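Local structure of tryparedoxin II (Crithidia fasciculata, 1I5G) at residues A[65-70]-A[86-91]. The protein probably acts as a thioredoxin-like dithiol-disulfide carrier, taking electrons from trypanothione and passing them on to partner proteins in this trypanosomatid. The protein carries 1 engineered substitution. Sequence-based numbering, arbitrary orientation.
Sequences VMLISW and WLALPF
Met66 and Leu67 pair in parallel with Leu87 and Ala88, joining the two strands of a beta-alpha-beta unit of the thioredoxin-like fold, in which helix 74-81 makes the crossover between strands 63-69 and 87-88. The parallel assignment rests on three backbone bonds that alternate between the chains: Leu87 N to Val65 O, Leu67 N to Leu87 O at 2.9 Å and nearly straight (169° at the hydrogen), and Leu89 N to Leu67 O. Beyond Leu89 the chains part, and a water takes over, accepting from Ser69 N at 2.9 Å and donating to Leu89 O.

At the other end, Val65 CG1 sits over the five-membered ring of Trp86, 3.5 Å from its centroid and 9° off the normal, a CH-pi contact. A chi1 of 49° sets Trp86 CG between its own backbone N and carbonyl carbon, and the indole lies back against Val65; Leu50 and Ile51 of helix 41-57 also touch it.

On the face of Met66 and Leu87, Met66 CG passes 3.6 Å from Leu89 N, while Ile68 CD1 reaches Leu89 CB at 3.6 Å. On that of Leu67 and Ala88, Leu67 CB meets Ala88 CB at 3.8 Å, and both side chains also touch Tyr81 of helix 74-81. Ser69 OG, hydrogen-bonded to Asp71, approaches the Phe91 ring at its edge.

Within the two segments, main-chain bonds and the bridging water thus supply the polar links, and Arg94 adds bonds to both Ser69 O and Phe91 O. The side-chain contacts are mostly apolar on both faces; Trp86 NE1, buried without a modelled partner, is probably a polar cost of this packing.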
loop_
_atom_site.group_PDB
_atom_site.type_symbol
_atom_site.label_atom_id
_atom_site.label_comp_id
_atom_site.label_asym_id
_atom_site.label_seq_id
_atom_site.Cartn_x
_atom_site.Cartn_y
_atom_site.Cartn_z
ATOM N N VAL A 65 1.552 -4.493 -2.439
ATOM C CA VAL A 65 0.856 -3.252 -2.144
ATOM C C VAL A 65 0.068 -3.484 -0.870
ATOM O O VAL A 65 -0.524 -4.546 -0.661
ATOM C CB VAL A 65 -0.033 -2.789 -3.317
ATOM C CG1 VAL A 65 -0.958 -1.657 -2.957
ATOM C CG2 VAL A 65 0.788 -2.509 -4.582
ATOM N N MET A 66 0.050 -2.471 0.002
ATOM C CA MET A 66 -0.730 -2.505 1.220
ATOM C C MET A 66 -1.595 -1.267 1.337
ATOM O O MET A 66 -1.071 -0.160 1.446
ATOM C CB MET A 66 0.133 -2.615 2.447
ATOM C CG MET A 66 -0.740 -3.023 3.630
ATOM S SD MET A 66 0.227 -3.078 5.136
ATOM C CE MET A 66 1.210 -4.708 4.718
ATOM N N LEU A 67 -2.902 -1.448 1.358
ATOM C CA LEU A 67 -3.827 -0.343 1.563
ATOM C C LEU A 67 -3.722 0.177 2.984
ATOM O O LEU A 67 -3.860 -0.610 3.926
ATOM C CB LEU A 67 -5.268 -0.847 1.367
ATOM C CG LEU A 67 -6.381 0.159 1.655
ATOM C CD1 LEU A 67 -6.271 1.354 0.714
ATOM C CD2 LEU A 67 -7.747 -0.463 1.599
ATOM N N ILE A 68 -3.509 1.492 3.078
ATOM C CA ILE A 68 -3.557 2.230 4.340
ATOM C C ILE A 68 -4.762 3.148 4.158
ATOM O O ILE A 68 -4.718 4.136 3.432
ATOM C CB ILE A 68 -2.255 2.976 4.621
ATOM C CG1 ILE A 68 -1.021 2.085 4.498
ATOM C CG2 ILE A 68 -2.372 3.576 6.022
ATOM C CD1 ILE A 68 -1.053 0.829 5.342
ATOM N N SER A 69 -5.869 2.812 4.819
ATOM C CA SER A 69 -7.161 3.410 4.485
ATOM C C SER A 69 -7.514 4.670 5.228
ATOM O O SER A 69 -7.494 4.707 6.452
ATOM C CB SER A 69 -8.257 2.374 4.759
ATOM O OG SER A 69 -9.547 2.960 4.756
ATOM N N TRP A 70 -7.876 5.699 4.478
ATOM C CA TRP A 70 -8.491 6.877 5.055
ATOM C C TRP A 70 -10.002 6.797 4.928
ATOM O O TRP A 70 -10.683 7.824 4.911
ATOM C CB TRP A 70 -7.988 8.139 4.364
ATOM C CG TRP A 70 -6.612 8.621 4.700
ATOM C CD1 TRP A 70 -5.620 7.995 5.405
ATOM C CD2 TRP A 70 -6.071 9.906 4.349
ATOM N NE1 TRP A 70 -4.504 8.791 5.498
ATOM C CE2 TRP A 70 -4.761 9.971 4.856
ATOM C CE3 TRP A 70 -6.564 11.015 3.653
ATOM C CZ2 TRP A 70 -3.954 11.081 4.693
ATOM C CZ3 TRP A 70 -5.753 12.114 3.489
ATOM C CH2 TRP A 70 -4.464 12.141 4.016
ATOM N N TRP A 86 -4.631 -6.885 -3.315
ATOM C CA TRP A 86 -3.403 -6.842 -2.520
ATOM C C TRP A 86 -3.674 -6.885 -1.027
ATOM O O TRP A 86 -4.721 -7.396 -0.636
ATOM C CB TRP A 86 -2.566 -5.634 -2.958
ATOM C CG TRP A 86 -3.344 -4.378 -3.017
ATOM C CD1 TRP A 86 -3.989 -3.726 -1.991
ATOM C CD2 TRP A 86 -3.595 -3.590 -4.166
ATOM N NE1 TRP A 86 -4.617 -2.597 -2.433
ATOM C CE2 TRP A 86 -4.384 -2.481 -3.784
ATOM C CE3 TRP A 86 -3.220 -3.712 -5.520
ATOM C CZ2 TRP A 86 -4.808 -1.516 -4.702
ATOM C CZ3 TRP A 86 -3.626 -2.744 -6.404
ATOM C CH2 TRP A 86 -4.412 -1.688 -6.019
ATOM N N LEU A 87 -2.795 -6.407 -0.170
ATOM C CA LEU A 87 -2.905 -6.493 1.272
ATOM C C LEU A 87 -3.539 -5.225 1.838
ATOM O O LEU A 87 -3.663 -4.204 1.144
ATOM C CB LEU A 87 -1.522 -6.678 1.895
ATOM C CG LEU A 87 -0.726 -7.880 1.368
ATOM C CD1 LEU A 87 0.566 -8.037 2.136
ATOM C CD2 LEU A 87 -1.555 -9.197 1.378
ATOM N N ALA A 88 -3.932 -5.281 3.104
ATOM C CA ALA A 88 -4.362 -4.078 3.781
ATOM C C ALA A 88 -3.972 -4.119 5.231
ATOM O O ALA A 88 -3.970 -5.143 5.905
ATOM C CB ALA A 88 -5.867 -3.870 3.668
ATOM N N LEU A 89 -3.646 -2.950 5.758
ATOM C CA LEU A 89 -3.559 -2.746 7.212
ATOM C C LEU A 89 -5.011 -2.853 7.709
ATOM O O LEU A 89 -5.879 -2.172 7.159
ATOM C CB LEU A 89 -2.967 -1.360 7.534
ATOM C CG LEU A 89 -2.839 -1.123 9.048
ATOM C CD1 LEU A 89 -1.717 -1.963 9.615
ATOM C CD2 LEU A 89 -2.532 0.364 9.273
ATOM N N PRO A 90 -5.326 -3.690 8.697
ATOM C CA PRO A 90 -6.712 -3.833 9.142
ATOM C C PRO A 90 -7.341 -2.505 9.541
ATOM O O PRO A 90 -6.701 -1.681 10.206
ATOM C CB PRO A 90 -6.571 -4.803 10.314
ATOM C CG PRO A 90 -5.416 -5.658 9.921
ATOM C CD PRO A 90 -4.440 -4.599 9.445
ATOM N N PHE A 91 -8.594 -2.281 9.156
ATOM C CA PHE A 91 -9.255 -1.032 9.458
ATOM C C PHE A 91 -9.278 -0.680 10.928
ATOM O O PHE A 91 -9.102 0.497 11.295
ATOM C CB PHE A 91 -10.670 -0.992 8.889
ATOM C CG PHE A 91 -11.335 0.353 9.035
ATOM C CD1 PHE A 91 -11.085 1.416 8.186
ATOM C CD2 PHE A 91 -12.234 0.552 10.071
ATOM C CE1 PHE A 91 -11.706 2.607 8.356
ATOM C CE2 PHE A 91 -12.878 1.775 10.256
ATOM C CZ PHE A 91 -12.568 2.755 9.385
HETATM O O HOH W 1 -5.910 0.705 6.807
#